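Local coordinates for protein GlcNAc-alpha-1,4-Gal-releasing endo-beta-galactosidase (Clostridium perfringens, PDB 1UPS) that probably hydrolyses internal beta-galactosidic bonds of glycans, as an endo-beta-galactosidase that releases GlcNAc-alpha-1,4-Gal, and binds a calcium ion, at residues T92-F101 with G247-A256; T199-P210 with Y230-I238. All coordinates share one frame; numbering follows the deposited sequence.

Interaction 1: residues T92-F101 with G247-A256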
loop_
_atom_site.group_PDB
_atom_site.type_symbol
_atom_site.label_atom_id
_atom_site.label_comp_id
_atom_site.label_asym_id
_atom_site.label_seq_id
_atom_site.Cartn_x
_atom_site.Cartn_y
_atom_site.Cartn_z
ATOM N N THR A 92 2.854 16.318 -23.085
ATOM C CA THR A 92 2.561 15.280 -24.062
ATOM C C THR A 92 2.395 13.887 -23.440
ATOM O O THR A 92 2.566 12.878 -24.120
ATOM C CB THR A 92 3.593 15.276 -25.219
ATOM O OG1 THR A 92 4.939 15.223 -24.698
ATOM C CG2 THR A 92 3.538 16.601 -25.994
ATOM N N VAL A 93 2.031 13.841 -22.162
ATOM C CA VAL A 93 1.727 12.549 -21.512
ATOM C C VAL A 93 0.506 11.905 -22.183
ATOM O O VAL A 93 -0.493 12.576 -22.450
ATOM C CB VAL A 93 1.394 12.744 -20.012
ATOM C CG1 VAL A 93 0.861 11.440 -19.376
ATOM C CG2 VAL A 93 2.626 13.264 -19.220
ATOM N N ARG A 94 0.584 10.611 -22.447
ATOM C CA ARG A 94 -0.566 9.891 -22.968
ATOM C C ARG A 94 -1.060 8.939 -21.907
ATOM O O ARG A 94 -0.251 8.367 -21.178
ATOM C CB ARG A 94 -0.174 9.172 -24.238
ATOM C CG ARG A 94 0.188 10.239 -25.314
ATOM C CD ARG A 94 0.492 9.672 -26.627
ATOM N NE ARG A 94 1.879 9.236 -26.769
ATOM C CZ ARG A 94 2.307 8.656 -27.877
ATOM N NH1 ARG A 94 3.566 8.277 -28.011
ATOM N NH2 ARG A 94 1.442 8.458 -28.874
ATOM N N SER A 95 -2.375 8.778 -21.808
ATOM C CA SER A 95 -2.940 7.848 -20.821
ATOM C C SER A 95 -4.313 7.389 -21.278
ATOM O O SER A 95 -5.061 8.179 -21.858
ATOM C CB SER A 95 -3.033 8.501 -19.419
ATOM O OG SER A 95 -3.611 7.608 -18.441
ATOM N N SER A 96 -4.628 6.119 -21.019
ATOM C CA SER A 96 -5.984 5.612 -21.177
ATOM C C SER A 96 -6.492 5.242 -19.789
ATOM O O SER A 96 -5.950 4.327 -19.139
ATOM C CB SER A 96 -6.013 4.380 -22.082
ATOM O OG SER A 96 -5.911 4.752 -23.451
ATOM N N ALA A 97 -7.555 5.908 -19.350
ATOM C CA ALA A 97 -8.041 5.744 -17.961
ATOM C C ALA A 97 -9.548 5.488 -17.850
ATOM O O ALA A 97 -10.343 6.008 -18.657
ATOM C CB ALA A 97 -7.686 7.007 -17.132
ATOM N N ILE A 98 -9.935 4.723 -16.825
ATOM C CA ILE A 98 -11.320 4.753 -16.360
ATOM C C ILE A 98 -11.332 5.234 -14.917
ATOM O O ILE A 98 -10.339 5.052 -14.185
ATOM C CB ILE A 98 -12.050 3.388 -16.542
ATOM C CG1 ILE A 98 -11.426 2.278 -15.668
ATOM C CG2 ILE A 98 -12.059 2.996 -18.027
ATOM C CD1 ILE A 98 -12.287 1.003 -15.557
ATOM N N MET A 99 -12.436 5.865 -14.505
ATOM C CA MET A 99 -12.540 6.345 -13.126
ATOM C C MET A 99 -13.898 5.999 -12.565
ATOM O O MET A 99 -14.861 5.971 -13.310
ATOM C CB MET A 99 -12.361 7.864 -13.053
ATOM C CG MET A 99 -11.164 8.426 -13.829
ATOM S SD MET A 99 -10.701 10.080 -13.296
ATOM C CE MET A 99 -12.282 10.995 -13.636
ATOM N N SER A 100 -13.971 5.745 -11.256
ATOM C CA SER A 100 -15.247 5.418 -10.594
ATOM C C SER A 100 -16.037 6.659 -10.118
ATOM O O SER A 100 -16.922 6.552 -9.266
ATOM C CB SER A 100 -15.012 4.450 -9.421
ATOM O OG SER A 100 -14.452 5.131 -8.302
ATOM N N PHE A 101 -15.726 7.822 -10.686
ATOM C CA PHE A 101 -16.357 9.095 -10.297
ATOM C C PHE A 101 -16.106 10.119 -11.408
ATOM O O PHE A 101 -15.295 9.890 -12.325
ATOM C CB PHE A 101 -15.737 9.623 -8.990
ATOM C CG PHE A 101 -14.274 9.940 -9.131
ATOM C CD1 PHE A 101 -13.320 8.930 -9.000
ATOM C CD2 PHE A 101 -13.861 11.227 -9.491
ATOM C CE1 PHE A 101 -11.954 9.208 -9.205
ATOM C CE2 PHE A 101 -12.500 11.520 -9.687
ATOM C CZ PHE A 101 -11.546 10.500 -9.542
ATOM N N GLY A 247 -12.237 7.835 -4.461
ATOM C CA GLY A 247 -12.636 7.284 -5.744
ATOM C C GLY A 247 -11.475 6.521 -6.342
ATOM O O GLY A 247 -10.347 6.670 -5.877
ATOM N N THR A 248 -11.754 5.720 -7.375
ATOM C CA THR A 248 -10.761 4.814 -7.957
ATOM C C THR A 248 -10.451 5.178 -9.395
ATOM O O THR A 248 -11.358 5.488 -10.166
ATOM C CB THR A 248 -11.315 3.353 -7.908
ATOM O OG1 THR A 248 -11.439 2.956 -6.530
ATOM C CG2 THR A 248 -10.298 2.341 -8.515
ATOM N N ILE A 249 -9.169 5.098 -9.749
ATOM C CA ILE A 249 -8.735 5.259 -11.142
ATOM C C ILE A 249 -7.934 4.029 -11.540
ATOM O O ILE A 249 -7.088 3.561 -10.770
ATOM C CB ILE A 249 -7.842 6.537 -11.294
ATOM C CG1 ILE A 249 -8.598 7.785 -10.772
ATOM C CG2 ILE A 249 -7.329 6.665 -12.762
ATOM C CD1 ILE A 249 -7.779 9.090 -10.815
ATOM N N LEU A 250 -8.205 3.505 -12.739
ATOM C CA LEU A 250 -7.403 2.435 -13.308
ATOM C C LEU A 250 -6.924 2.938 -14.666
ATOM O O LEU A 250 -7.737 3.274 -15.526
ATOM C CB LEU A 250 -8.249 1.154 -13.491
ATOM C CG LEU A 250 -8.502 0.348 -12.224
ATOM C CD1 LEU A 250 -9.743 -0.597 -12.419
ATOM C CD2 LEU A 250 -7.267 -0.439 -11.836
ATOM N N ASN A 251 -5.610 3.006 -14.854
ATOM C CA ASN A 251 -5.081 3.608 -16.076
ATOM C C ASN A 251 -3.682 3.134 -16.457
ATOM O O ASN A 251 -3.038 2.364 -15.725
ATOM C CB ASN A 251 -5.269 5.163 -16.090
ATOM C CG ASN A 251 -4.405 5.915 -15.081
ATOM O OD1 ASN A 251 -3.943 5.363 -14.090
ATOM N ND2 ASN A 251 -4.206 7.225 -15.339
ATOM N N ILE A 252 -3.250 3.555 -17.640
ATOM C CA ILE A 252 -1.947 3.192 -18.160
ATOM C C ILE A 252 -1.371 4.432 -18.838
ATOM O O ILE A 252 -2.119 5.246 -19.353
ATOM C CB ILE A 252 -2.067 1.980 -19.118
ATOM C CG1 ILE A 252 -0.674 1.512 -19.576
ATOM C CG2 ILE A 252 -3.056 2.268 -20.294
ATOM C CD1 ILE A 252 -0.664 0.069 -20.196
ATOM N N TYR A 253 -0.046 4.581 -18.790
ATOM C CA TYR A 253 0.609 5.798 -19.248
ATOM C C TYR A 253 1.805 5.467 -20.117
ATOM O O TYR A 253 2.450 4.410 -19.952
ATOM C CB TYR A 253 1.240 6.512 -18.067
ATOM C CG TYR A 253 0.346 7.072 -17.021
ATOM C CD1 TYR A 253 -0.155 6.261 -16.002
ATOM C CD2 TYR A 253 0.042 8.450 -17.003
ATOM C CE1 TYR A 253 -0.954 6.815 -14.973
ATOM C CE2 TYR A 253 -0.760 9.000 -15.987
ATOM C CZ TYR A 253 -1.249 8.161 -14.975
ATOM O OH TYR A 253 -2.038 8.677 -13.959
ATOM N N THR A 254 2.135 6.393 -21.014
ATOM C CA THR A 254 3.511 6.466 -21.522
ATOM C C THR A 254 3.886 7.926 -21.801
ATOM O O THR A 254 3.009 8.794 -21.776
ATOM C CB THR A 254 3.732 5.524 -22.736
ATOM O OG1 THR A 254 5.152 5.415 -23.008
ATOM C CG2 THR A 254 3.111 6.121 -24.027
ATOM N N ASP A 255 5.180 8.185 -22.015
ATOM C CA ASP A 255 5.689 9.554 -22.230
ATOM C C ASP A 255 5.476 10.461 -21.011
ATOM O O ASP A 255 5.354 11.690 -21.137
ATOM C CB ASP A 255 5.045 10.139 -23.476
ATOM C CG ASP A 255 5.380 9.328 -24.705
ATOM O OD1 ASP A 255 4.535 9.253 -25.627
ATOM O OD2 ASP A 255 6.471 8.715 -24.810
ATOM N N ALA A 256 5.466 9.828 -19.839
ATOM C CA ALA A 256 5.278 10.493 -18.560
ATOM C C ALA A 256 6.563 10.396 -17.741
ATOM O O ALA A 256 7.651 10.158 -18.298
ATOM C CB ALA A 256 4.075 9.862 -17.812
HETATM O O HOH W 1 3.422 11.931 -26.293
#
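Asp-255 OD1 is gripped by two nitrogens of Arg-94: NH1 at 2.8 Å and NE at 2.9 Å, both reaching this one oxygen in a side-on salt bridge. The oxygen lies at the guanidinium edge, in its plane, and the guanidinium and carboxylate planes are 12° apart. A bend at chi3 (-85°) turns the arginine's end to meet it. Asp-255 OD2 bonds to His-261 and Arg-94 NH2 to the carbonyls of Glu-80 and Gln-82, which fixes the rotation of both groups. From this pair the two strands run antiparallel, with 94-99 as an edge strand of its sheet in the beta-sandwich (jelly-roll) fold of GH16 enzymes. Ile-252 O takes two donors, Ser-96 N and, from above the carbonyl plane, Ser-95 OG at 2.9 Å. The same hydroxyl lies over the centre of the Tyr-253 ring, and Val-93 CG1 touches that ring's edge, 3.9 Å from CD2. In the non-hydrogen-bonded pair Ala-97 and Asn-251 the CB atoms come within 3.2 Å, a tight approach. Asn-251 ND2 donates to Tyr-253 OH at 3.0 Å, with OD1 held by Trp-149; Tyr-253 OH also hydrogen-bonds to Tyr-52 OH. At the far end Thr-248 N donates to Ser-100 OG at 2.9 Å, a hydroxyl that also bonds to Tyr-124 O, and Ile-249 CG1 lies against Met-99 SD and Phe-101 CE1.

Interaction 2: residues T199-P210 with Y230-I238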
loop_
_atom_site.group_PDB
_atom_site.type_symbol
_atom_site.label_atom_id
_atom_site.label_comp_id
_atom_site.label_asym_id
_atom_site.label_seq_id
_atom_site.Cartn_x
_atom_site.Cartn_y
_atom_site.Cartn_z
ATOM N N THR A 199 5.733 8.675 0.216
ATOM C CA THR A 199 6.443 7.414 0.471
ATOM C C THR A 199 6.275 6.578 -0.790
ATOM O O THR A 199 5.188 6.536 -1.332
ATOM C CB THR A 199 5.933 6.693 1.758
ATOM O OG1 THR A 199 6.705 5.492 1.982
ATOM C CG2 THR A 199 4.472 6.209 1.628
ATOM N N ILE A 200 7.366 5.981 -1.277
ATOM C CA ILE A 200 7.370 5.247 -2.550
ATOM C C ILE A 200 8.329 4.055 -2.390
ATOM O O ILE A 200 9.458 4.213 -1.906
ATOM C CB ILE A 200 7.904 6.121 -3.718
ATOM C CG1 ILE A 200 7.151 7.455 -3.868
ATOM C CG2 ILE A 200 7.928 5.314 -5.043
ATOM C CD1 ILE A 200 7.960 8.501 -4.676
ATOM N N SER A 201 7.879 2.865 -2.771
ATOM C CA SER A 201 8.795 1.729 -2.885
ATOM C C SER A 201 8.492 0.928 -4.134
ATOM O O SER A 201 7.380 0.977 -4.637
ATOM C CB SER A 201 8.726 0.820 -1.650
ATOM O OG SER A 201 7.424 0.286 -1.466
ATOM N N GLU A 202 9.477 0.181 -4.622
ATOM C CA GLU A 202 9.193 -0.749 -5.708
ATOM C C GLU A 202 10.028 -1.995 -5.469
ATOM O O GLU A 202 10.945 -2.354 -6.226
ATOM C CB GLU A 202 9.376 -0.121 -7.101
ATOM C CG GLU A 202 10.710 0.548 -7.330
ATOM C CD GLU A 202 10.746 1.486 -8.552
ATOM O OE1 GLU A 202 9.743 1.648 -9.332
ATOM O OE2 GLU A 202 11.814 2.102 -8.712
ATOM N N ASP A 203 9.673 -2.656 -4.383
ATOM C CA ASP A 203 10.345 -3.884 -3.997
ATOM C C ASP A 203 10.058 -4.976 -5.025
ATOM O O ASP A 203 9.050 -4.942 -5.723
ATOM C CB ASP A 203 9.844 -4.339 -2.628
ATOM C CG ASP A 203 10.175 -3.359 -1.521
ATOM O OD1 ASP A 203 9.488 -3.407 -0.482
ATOM O OD2 ASP A 203 11.091 -2.520 -1.584
ATOM N N LYS A 204 10.967 -5.940 -5.116
ATOM C CA LYS A 204 10.758 -7.126 -5.937
ATOM C C LYS A 204 9.659 -8.015 -5.349
ATOM O O LYS A 204 9.619 -8.240 -4.110
ATOM C CB LYS A 204 12.054 -7.929 -6.025
ATOM C CG LYS A 204 13.157 -7.186 -6.800
ATOM C CD LYS A 204 14.425 -8.007 -6.974
ATOM C CE LYS A 204 15.467 -7.181 -7.731
ATOM N NZ LYS A 204 16.276 -6.328 -6.795
ATOM N N VAL A 205 8.794 -8.529 -6.223
ATOM C CA VAL A 205 7.773 -9.487 -5.808
ATOM C C VAL A 205 8.452 -10.804 -5.366
ATOM O O VAL A 205 9.539 -11.167 -5.870
ATOM C CB VAL A 205 6.677 -9.732 -6.895
ATOM C CG1 VAL A 205 5.923 -8.430 -7.229
ATOM C CG2 VAL A 205 7.279 -10.353 -8.171
ATOM N N PRO A 206 7.859 -11.490 -4.393
ATOM C CA PRO A 206 8.486 -12.710 -3.844
ATOM C C PRO A 206 8.415 -13.931 -4.757
ATOM O O PRO A 206 9.182 -14.887 -4.541
ATOM C CB PRO A 206 7.713 -12.950 -2.543
ATOM C CG PRO A 206 6.369 -12.363 -2.784
ATOM C CD PRO A 206 6.611 -11.131 -3.696
ATOM N N SER A 207 7.515 -13.908 -5.741
ATOM C CA SER A 207 7.322 -15.032 -6.664
ATOM C C SER A 207 6.607 -14.567 -7.913
ATOM O O SER A 207 5.924 -13.536 -7.902
ATOM C CB SER A 207 6.502 -16.149 -6.006
ATOM O OG SER A 207 5.272 -15.639 -5.535
ATOM N N GLY A 208 6.768 -15.329 -8.992
ATOM C CA GLY A 208 6.039 -15.052 -10.218
ATOM C C GLY A 208 6.662 -13.986 -11.110
ATOM O O GLY A 208 7.674 -13.362 -10.765
ATOM N N ASP A 209 6.033 -13.814 -12.274
ATOM C CA ASP A 209 6.461 -12.905 -13.331
ATOM C C ASP A 209 5.273 -12.008 -13.685
ATOM O O ASP A 209 4.440 -12.372 -14.523
ATOM C CB ASP A 209 6.883 -13.726 -14.573
ATOM C CG ASP A 209 7.678 -12.905 -15.589
ATOM O OD1 ASP A 209 7.401 -12.997 -16.822
ATOM O OD2 ASP A 209 8.600 -12.139 -15.259
ATOM N N PRO A 210 5.145 -10.861 -13.016
ATOM C CA PRO A 210 3.956 -10.014 -13.188
ATOM C C PRO A 210 3.602 -9.603 -14.629
ATOM O O PRO A 210 2.430 -9.335 -14.844
ATOM C CB PRO A 210 4.290 -8.775 -12.342
ATOM C CG PRO A 210 5.119 -9.375 -11.208
ATOM C CD PRO A 210 6.055 -10.313 -11.988
ATOM N N TYR A 230 0.182 -9.362 -1.886
ATOM C CA TYR A 230 0.505 -9.913 -3.205
ATOM C C TYR A 230 0.203 -11.388 -3.169
ATOM O O TYR A 230 0.785 -12.115 -2.355
ATOM C CB TYR A 230 1.987 -9.733 -3.504
ATOM C CG TYR A 230 2.459 -10.310 -4.842
ATOM C CD1 TYR A 230 2.215 -9.621 -6.040
ATOM C CD2 TYR A 230 3.191 -11.513 -4.895
ATOM C CE1 TYR A 230 2.672 -10.106 -7.266
ATOM C CE2 TYR A 230 3.654 -12.027 -6.128
ATOM C CZ TYR A 230 3.401 -11.305 -7.304
ATOM O OH TYR A 230 3.840 -11.779 -8.523
ATOM N N ASP A 231 -0.695 -11.835 -4.053
ATOM C CA ASP A 231 -1.144 -13.232 -4.051
ATOM C C ASP A 231 -1.484 -13.689 -2.633
ATOM O O ASP A 231 -1.075 -14.775 -2.188
ATOM C CB ASP A 231 -0.087 -14.130 -4.705
ATOM C CG ASP A 231 0.024 -13.881 -6.185
ATOM O OD1 ASP A 231 0.984 -14.385 -6.809
ATOM O OD2 ASP A 231 -0.815 -13.180 -6.795
ATOM N N ASN A 232 -2.233 -12.834 -1.941
ATOM C CA ASN A 232 -2.784 -13.113 -0.603
ATOM C C ASN A 232 -1.799 -13.118 0.562
ATOM O O ASN A 232 -2.155 -13.582 1.656
ATOM C CB ASN A 232 -3.598 -14.431 -0.591
ATOM C CG ASN A 232 -4.755 -14.414 -1.567
ATOM O OD1 ASN A 232 -5.329 -13.349 -1.848
ATOM N ND2 ASN A 232 -5.126 -15.603 -2.084
ATOM N N GLU A 233 -0.568 -12.655 0.329
ATOM C CA GLU A 233 0.459 -12.596 1.380
ATOM C C GLU A 233 0.919 -11.153 1.614
ATOM O O GLU A 233 1.175 -10.400 0.657
ATOM C CB GLU A 233 1.677 -13.470 1.031
ATOM C CG GLU A 233 2.771 -13.431 2.111
ATOM C CD GLU A 233 3.964 -14.340 1.821
ATOM O OE1 GLU A 233 4.913 -13.888 1.113
ATOM O OE2 GLU A 233 3.957 -15.501 2.319
ATOM N N LEU A 234 1.041 -10.773 2.886
ATOM C CA LEU A 234 1.386 -9.375 3.210
ATOM C C LEU A 234 2.738 -8.970 2.612
ATOM O O LEU A 234 3.736 -9.702 2.753
ATOM C CB LEU A 234 1.382 -9.180 4.733
ATOM C CG LEU A 234 1.602 -7.737 5.204
ATOM C CD1 LEU A 234 0.486 -6.797 4.730
ATOM C CD2 LEU A 234 1.724 -7.718 6.721
ATOM N N PHE A 235 2.762 -7.795 1.967
ATOM C CA PHE A 235 3.915 -7.350 1.171
ATOM C C PHE A 235 4.429 -5.982 1.652
ATOM O O PHE A 235 5.649 -5.731 1.633
ATOM C CB PHE A 235 3.510 -7.305 -0.320
ATOM C CG PHE A 235 4.601 -6.816 -1.269
ATOM C CD1 PHE A 235 5.616 -7.669 -1.685
ATOM C CD2 PHE A 235 4.561 -5.521 -1.777
ATOM C CE1 PHE A 235 6.604 -7.224 -2.594
ATOM C CE2 PHE A 235 5.545 -5.059 -2.672
ATOM C CZ PHE A 235 6.556 -5.920 -3.081
ATOM N N LYS A 236 3.517 -5.126 2.118
ATOM C CA LYS A 236 3.863 -3.759 2.576
ATOM C C LYS A 236 2.814 -3.238 3.556
ATOM O O LYS A 236 1.623 -3.549 3.433
ATOM C CB LYS A 236 3.930 -2.797 1.384
ATOM C CG LYS A 236 4.416 -1.390 1.759
ATOM C CD LYS A 236 4.583 -0.517 0.548
ATOM C CE LYS A 236 5.073 0.906 0.891
ATOM N NZ LYS A 236 5.370 1.715 -0.367
ATOM N N VAL A 237 3.261 -2.414 4.505
ATOM C CA VAL A 237 2.361 -1.763 5.443
ATOM C C VAL A 237 2.708 -0.289 5.535
ATOM O O VAL A 237 3.888 0.069 5.626
ATOM C CB VAL A 237 2.498 -2.353 6.872
ATOM C CG1 VAL A 237 1.561 -1.638 7.846
ATOM C CG2 VAL A 237 2.217 -3.830 6.872
ATOM N N ILE A 238 1.675 0.555 5.474
ATOM C CA ILE A 238 1.822 1.975 5.752
ATOM C C ILE A 238 0.911 2.306 6.933
ATOM O O ILE A 238 -0.294 2.061 6.866
ATOM C CB ILE A 238 1.443 2.801 4.511
ATOM C CG1 ILE A 238 2.444 2.546 3.377
ATOM C CG2 ILE A 238 1.319 4.320 4.880
ATOM C CD1 ILE A 238 2.025 3.181 2.028
HETATM O O HOH W 2 2.691 -16.273 -6.179
#
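Two layers of the GH16 beta-sandwich face each other here: strand 199-204, outermost in one sheet, packs over strand 233-238 of the other, with axes 9.4 Å apart at 159°. No backbone-to-backbone hydrogen bond spans the gap; side chains meet one another or backbone carbonyls. Tyr-230, at the start of a type I' turn that ends at Glu-233, makes the largest contribution. Its CG is anti to the backbone N (chi1 178°), and the ring reaches across beneath Val-205, whose CB stands over one face in a CH-pi contact, 4.0 Å from the ring centroid. Asp-231 CG lies over the opposite face. Pro-206 CD slides past at 3.6 Å from Tyr-230 CD2, and the hydroxyl OH donates to Ser-207 O at 2.8 Å in the plane of that carbonyl, pinning the loop after the strand. Water joins Ser-207 OG to Asp-231 OD1. Next along, Phe-235 turns its ring edge to Asp-203 O and Lys-204 O, with Lys-204 O 3.5 Å from Phe-235 CE1. In the conformer given, an extended Lys-236 brings NZ to Ser-201 OG at 2.7 Å; a second conformer makes this bond doubtful. Beyond it Thr-199 CG2 and Ile-238 CD1 meet tip to tip at 3.9 Å. A classic beta bulge opposite Phe-228 sets Phe-235 and Lys-236 both toward 199-210, within the face-to-face sheet packing of a GH16 beta-sandwich.

How the interactions relate
Both interactions involve the same six-stranded sheet, at its two outermost strands: interaction 1 pairs edge strand 94-99 with its neighbour 246-254, whereas interaction 2 packs the other edge strand, 199-204, against the second sheet. One is therefore in-sheet pairing and the other contact between layers. Strand 233-239 of interaction 2 is followed directly in the chain by strand 246-254 of interaction 1, and interaction 2 is nested within the loop that interaction 1 closes. Their centres are 22 Å apart and their nearest atoms about 11 Å, so they do not touch. The calcium ion lies about 12 Å from the side chain of Leu-250 in interaction 1; interaction 2 lies away from the calcium site.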